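Local coordinates for protein similar to yteR (Bacilus subtilis) (Clostridium acetobutylicum, PDB 4WU0) that probably hydrolyses unsaturated rhamnogalacturonan fragments derived from pectin, as a YteR-like glycoside hydrolase of family 105, at residues W23-A35 / I74-L86. Sequence-based numbering, arbitrary orientation.
Sequences WGYEYGLTLDGIA and IDHLNNGKILITL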
loop_
_atom_site.group_PDB
_atom_site.type_symbol
_atom_site.label_atom_id
_atom_site.label_comp_id
_atom_site.label_asym_id
_atom_site.label_seq_id
_atom_site.Cartn_x
_atom_site.Cartn_y
_atom_site.Cartn_z
ATOM N N TRP A 23 0.568 7.091 14.906
ATOM C CA TRP A 23 0.602 7.626 13.545
ATOM C C TRP A 23 0.910 6.473 12.601
ATOM O O TRP A 23 2.050 6.273 12.170
ATOM C CB TRP A 23 1.652 8.732 13.470
ATOM C CG TRP A 23 1.842 9.439 12.169
ATOM C CD1 TRP A 23 2.958 9.403 11.382
ATOM C CD2 TRP A 23 0.928 10.344 11.525
ATOM N NE1 TRP A 23 2.791 10.222 10.284
ATOM C CE2 TRP A 23 1.561 10.816 10.354
ATOM C CE3 TRP A 23 -0.357 10.802 11.828
ATOM C CZ2 TRP A 23 0.946 11.717 9.474
ATOM C CZ3 TRP A 23 -0.973 11.682 10.951
ATOM C CH2 TRP A 23 -0.312 12.135 9.778
ATOM N N GLY A 24 -0.114 5.681 12.336
ATOM C CA GLY A 24 0.020 4.479 11.550
ATOM C C GLY A 24 -0.391 4.648 10.106
ATOM O O GLY A 24 -1.472 5.134 9.834
ATOM N N TYR A 25 0.489 4.245 9.194
ATOM C CA TYR A 25 0.225 4.346 7.756
ATOM C C TYR A 25 -1.076 3.689 7.348
ATOM O O TYR A 25 -1.730 4.148 6.407
ATOM C CB TYR A 25 1.370 3.697 6.949
ATOM C CG TYR A 25 1.533 2.197 7.153
ATOM C CD1 TYR A 25 2.441 1.699 8.068
ATOM C CD2 TYR A 25 0.791 1.290 6.419
ATOM C CE1 TYR A 25 2.611 0.330 8.247
ATOM C CE2 TYR A 25 0.932 -0.091 6.616
ATOM C CZ TYR A 25 1.852 -0.559 7.520
ATOM O OH TYR A 25 2.014 -1.926 7.696
ATOM N N GLU A 26 -1.470 2.628 8.048
ATOM C CA GLU A 26 -2.651 1.880 7.647
ATOM C C GLU A 26 -3.927 2.639 7.973
ATOM O O GLU A 26 -4.989 2.340 7.440
ATOM C CB GLU A 26 -2.651 0.465 8.271
ATOM C CG GLU A 26 -2.813 0.381 9.775
ATOM C CD GLU A 26 -1.509 0.451 10.555
ATOM O OE1 GLU A 26 -0.561 1.137 10.120
ATOM O OE2 GLU A 26 -1.433 -0.196 11.632
ATOM N N TYR A 27 -3.833 3.627 8.858
ATOM C CA TYR A 27 -4.991 4.423 9.218
ATOM C C TYR A 27 -5.312 5.434 8.113
ATOM O O TYR A 27 -6.461 5.555 7.693
ATOM C CB TYR A 27 -4.752 5.100 10.576
ATOM C CG TYR A 27 -4.500 4.129 11.712
ATOM C CD1 TYR A 27 -4.930 2.814 11.643
ATOM C CD2 TYR A 27 -3.846 4.541 12.868
ATOM C CE1 TYR A 27 -4.713 1.928 12.710
ATOM C CE2 TYR A 27 -3.603 3.673 13.917
ATOM C CZ TYR A 27 -4.070 2.367 13.833
ATOM O OH TYR A 27 -3.849 1.494 14.869
ATOM N N GLY A 28 -4.300 6.122 7.588
ATOM C CA GLY A 28 -4.509 6.967 6.420
ATOM C C GLY A 28 -5.006 6.165 5.226
ATOM O O GLY A 28 -5.843 6.630 4.450
ATOM N N LEU A 29 -4.468 4.965 5.062
ATOM C CA LEU A 29 -4.890 4.072 3.982
ATOM C C LEU A 29 -6.403 3.761 4.058
ATOM O O LEU A 29 -7.117 3.793 3.050
ATOM C CB LEU A 29 -4.087 2.781 4.054
ATOM C CG LEU A 29 -4.475 1.597 3.185
ATOM C CD1 LEU A 29 -4.432 1.901 1.698
ATOM C CD2 LEU A 29 -3.546 0.437 3.510
ATOM N N THR A 30 -6.877 3.461 5.259
ATOM C CA THR A 30 -8.284 3.155 5.470
ATOM C C THR A 30 -9.119 4.409 5.218
ATOM O O THR A 30 -10.181 4.349 4.598
ATOM C CB THR A 30 -8.506 2.590 6.880
ATOM O OG1 THR A 30 -7.847 1.321 6.979
ATOM C CG2 THR A 30 -9.981 2.400 7.185
ATOM N N LEU A 31 -8.637 5.559 5.685
ATOM C CA LEU A 31 -9.339 6.790 5.431
ATOM C C LEU A 31 -9.381 7.150 3.937
ATOM O O LEU A 31 -10.368 7.736 3.466
ATOM C CB LEU A 31 -8.732 7.951 6.235
ATOM C CG LEU A 31 -8.871 7.827 7.750
ATOM C CD1 LEU A 31 -8.208 9.026 8.426
ATOM C CD2 LEU A 31 -10.328 7.723 8.187
ATOM N N ASP A 32 -8.313 6.815 3.208
ATOM C CA ASP A 32 -8.267 7.030 1.762
ATOM C C ASP A 32 -9.395 6.216 1.089
ATOM O O ASP A 32 -9.989 6.656 0.113
ATOM C CB ASP A 32 -6.892 6.610 1.194
ATOM C CG ASP A 32 -5.743 7.588 1.545
ATOM O OD1 ASP A 32 -6.014 8.778 1.779
ATOM O OD2 ASP A 32 -4.543 7.181 1.555
ATOM N N GLY A 33 -9.668 5.016 1.602
ATOM C CA GLY A 33 -10.789 4.227 1.118
ATOM C C GLY A 33 -12.124 4.872 1.459
ATOM O O GLY A 33 -13.038 4.930 0.638
ATOM N N ILE A 34 -12.251 5.361 2.682
ATOM C CA ILE A 34 -13.483 6.026 3.101
ATOM C C ILE A 34 -13.708 7.302 2.273
ATOM O O ILE A 34 -14.833 7.683 1.978
ATOM C CB ILE A 34 -13.496 6.276 4.626
ATOM C CG1 ILE A 34 -13.555 4.921 5.349
ATOM C CG2 ILE A 34 -14.698 7.137 5.018
ATOM C CD1 ILE A 34 -13.414 4.995 6.847
ATOM N N ALA A 35 -12.625 7.956 1.874
ATOM C CA ALA A 35 -12.750 9.159 1.068
ATOM C C ALA A 35 -13.383 8.863 -0.290
ATOM O O ALA A 35 -14.084 9.711 -0.836
ATOM C CB ALA A 35 -11.416 9.855 0.902
ATOM N N ILE A 74 10.014 5.807 6.776
ATOM C CA ILE A 74 9.271 6.090 5.557
ATOM C C ILE A 74 7.758 5.868 5.733
ATOM O O ILE A 74 6.956 6.533 5.058
ATOM C CB ILE A 74 9.820 5.289 4.339
ATOM C CG1 ILE A 74 9.505 5.988 3.021
ATOM C CG2 ILE A 74 9.300 3.861 4.321
ATOM C CD1 ILE A 74 10.361 7.185 2.760
ATOM N N ASP A 75 7.383 4.971 6.635
ATOM C CA ASP A 75 5.964 4.678 6.912
ATOM C C ASP A 75 5.227 5.924 7.329
ATOM O O ASP A 75 4.024 6.053 7.067
ATOM C CB ASP A 75 5.756 3.650 8.027
ATOM C CG ASP A 75 6.155 2.255 7.643
ATOM O OD1 ASP A 75 6.285 1.953 6.446
ATOM O OD2 ASP A 75 6.346 1.440 8.559
ATOM N N HIS A 76 5.931 6.830 8.008
ATOM C CA HIS A 76 5.314 8.039 8.551
ATOM C C HIS A 76 4.872 9.050 7.501
ATOM O O HIS A 76 4.184 10.010 7.842
ATOM C CB HIS A 76 6.274 8.730 9.513
ATOM C CG HIS A 76 6.361 8.063 10.838
ATOM N ND1 HIS A 76 5.667 6.912 11.130
ATOM C CD2 HIS A 76 7.035 8.391 11.962
ATOM C CE1 HIS A 76 5.916 6.556 12.379
ATOM N NE2 HIS A 76 6.740 7.438 12.903
ATOM N N LEU A 77 5.228 8.841 6.234
ATOM C CA LEU A 77 4.776 9.711 5.152
ATOM C C LEU A 77 3.415 9.331 4.577
ATOM O O LEU A 77 2.752 10.150 3.953
ATOM C CB LEU A 77 5.812 9.764 4.026
ATOM C CG LEU A 77 7.176 10.279 4.478
ATOM C CD1 LEU A 77 8.112 10.310 3.286
ATOM C CD2 LEU A 77 7.108 11.658 5.121
ATOM N N ASN A 78 2.994 8.090 4.765
ATOM C CA ASN A 78 1.804 7.641 4.058
ATOM C C ASN A 78 0.554 8.464 4.374
ATOM O O ASN A 78 -0.265 8.711 3.499
ATOM C CB ASN A 78 1.484 6.194 4.342
ATOM C CG ASN A 78 0.478 5.653 3.341
ATOM O OD1 ASN A 78 0.744 5.647 2.147
ATOM N ND2 ASN A 78 -0.692 5.262 3.804
ATOM N N ASN A 79 0.410 8.862 5.630
ATOM C CA ASN A 79 -0.773 9.587 6.071
ATOM C C ASN A 79 -0.827 11.015 5.510
ATOM O O ASN A 79 -1.830 11.688 5.629
ATOM C CB ASN A 79 -0.861 9.579 7.595
ATOM C CG ASN A 79 -1.222 8.232 8.159
ATOM O OD1 ASN A 79 -1.655 7.324 7.446
ATOM N ND2 ASN A 79 -1.064 8.089 9.462
ATOM N N GLY A 80 0.239 11.458 4.849
ATOM C CA GLY A 80 0.167 12.686 4.102
ATOM C C GLY A 80 -0.831 12.641 2.948
ATOM O O GLY A 80 -1.346 13.668 2.517
ATOM N N LYS A 81 -1.087 11.461 2.400
ATOM C CA LYS A 81 -2.028 11.349 1.296
ATOM C C LYS A 81 -3.425 11.785 1.712
ATOM O O LYS A 81 -4.050 12.586 1.017
ATOM C CB LYS A 81 -2.063 9.934 0.758
ATOM C CG LYS A 81 -0.724 9.449 0.244
ATOM C CD LYS A 81 -0.774 7.959 0.039
ATOM C CE LYS A 81 0.527 7.402 -0.481
ATOM N NZ LYS A 81 0.402 5.916 -0.653
ATOM N N ILE A 82 -3.938 11.270 2.835
ATOM C CA ILE A 82 -5.241 11.757 3.290
ATOM C C ILE A 82 -5.211 13.249 3.622
ATOM O O ILE A 82 -6.222 13.937 3.459
ATOM C CB ILE A 82 -5.832 10.904 4.440
ATOM C CG1 ILE A 82 -7.320 11.232 4.665
ATOM C CG2 ILE A 82 -5.044 11.032 5.710
ATOM C CD1 ILE A 82 -8.270 10.753 3.550
ATOM N N LEU A 83 -4.079 13.759 4.106
ATOM C CA LEU A 83 -3.971 15.190 4.372
ATOM C C LEU A 83 -4.116 16.034 3.098
ATOM O O LEU A 83 -4.717 17.113 3.141
ATOM C CB LEU A 83 -2.664 15.531 5.083
ATOM C CG LEU A 83 -2.481 14.961 6.493
ATOM C CD1 LEU A 83 -1.094 15.343 7.024
ATOM C CD2 LEU A 83 -3.552 15.482 7.423
ATOM N N ILE A 84 -3.586 15.551 1.973
ATOM C CA ILE A 84 -3.797 16.223 0.696
ATOM C C ILE A 84 -5.277 16.287 0.382
ATOM O O ILE A 84 -5.802 17.337 -0.015
ATOM C CB ILE A 84 -2.994 15.568 -0.442
ATOM C CG1 ILE A 84 -1.506 15.730 -0.164
ATOM C CG2 ILE A 84 -3.332 16.197 -1.800
ATOM C CD1 ILE A 84 -0.604 14.918 -1.080
ATOM N N THR A 85 -5.953 15.156 0.552
ATOM C CA THR A 85 -7.375 15.077 0.274
ATOM C C THR A 85 -8.148 16.048 1.162
ATOM O O THR A 85 -9.024 16.777 0.689
ATOM C CB THR A 85 -7.834 13.635 0.482
ATOM O OG1 THR A 85 -7.167 12.813 -0.489
ATOM C CG2 THR A 85 -9.346 13.496 0.347
ATOM N N LEU A 86 -7.805 16.091 2.437
ATOM C CA LEU A 86 -8.500 16.981 3.359
ATOM C C LEU A 86 -8.216 18.444 3.048
ATOM O O LEU A 86 -9.111 19.286 3.172
ATOM C CB LEU A 86 -8.127 16.684 4.804
ATOM C CG LEU A 86 -8.751 15.436 5.422
ATOM C CD1 LEU A 86 -8.036 15.048 6.705
ATOM C CD2 LEU A 86 -10.232 15.660 5.683
HETATM O O HOH W 1 3.282 4.946 10.120
HETATM O O HOH W 2 -3.161 8.559 3.732
HETATM O O HOH W 3 -2.746 5.189 1.531
HETATM O O HOH W 4 -7.002 10.175 -0.206
#
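The indole of Trp23 carries Asn79 over one face and meets His76 at its edge. Asn79 CB lies 3.7 Å from the centroid of the Trp23 six-membered ring, a CH-pi contact, and the amide stands almost perpendicular to the indole, ND2 also above it. The Trp23 edge turns toward the face of His76 in a T-shaped pair, planes at 74°; a water in plane at the His76 edge also bonds Trp23 O. Trp23 turns its ring away from its own backbone N (chi1 -179°), which carries NE1 across to donate to His76 O (2.8 Å) on a lone pair. Glu26 OE1 lies over one face of the Tyr25 ring, and the Asp75 carboxylate runs alongside, its plane oblique to the ring.

The two asparagines illustrate how side-chain amides can join a helix start to a neighbouring segment. Asn79 ND2 donates to Gly24 O (3.0 Å) from above the carbonyl plane, while Tyr27 N reaches this N-cap oxygen from the other face. Asn79 OD1 receives a weak bond from Gly28 N and lies 3.1 Å from Gly28 CA, a nearness possible because Gly28 has no side chain. Asn78 ND2 donates to Tyr25 O (3.0 Å), already bonded by Leu29 N, and Asn78 OD1 accepts from Lys81 NZ.

Further along, Ile82 fits as a knob among Gly28, Leu31, Asp32 and Ala35. Asp32 OD2 reaches Asn78 O and Ile82 N through one water and Asn78 ND2 through another; a third joins Asp32 OD1 to Thr85 OG1. Lys81 NZ, 5.6 Å from Asp32 OD2 and too far for a salt bridge, also donates to Tyr133 O and makes a cation-pi contact with Tyr133.

Helical segments 25-35 and 80-86 cross at 37°, consistent with the (alpha/alpha)6 barrel of this family; helices 44-54, 129-146 and 345-360 touch Trp23, Asn78 and Leu29 respectively.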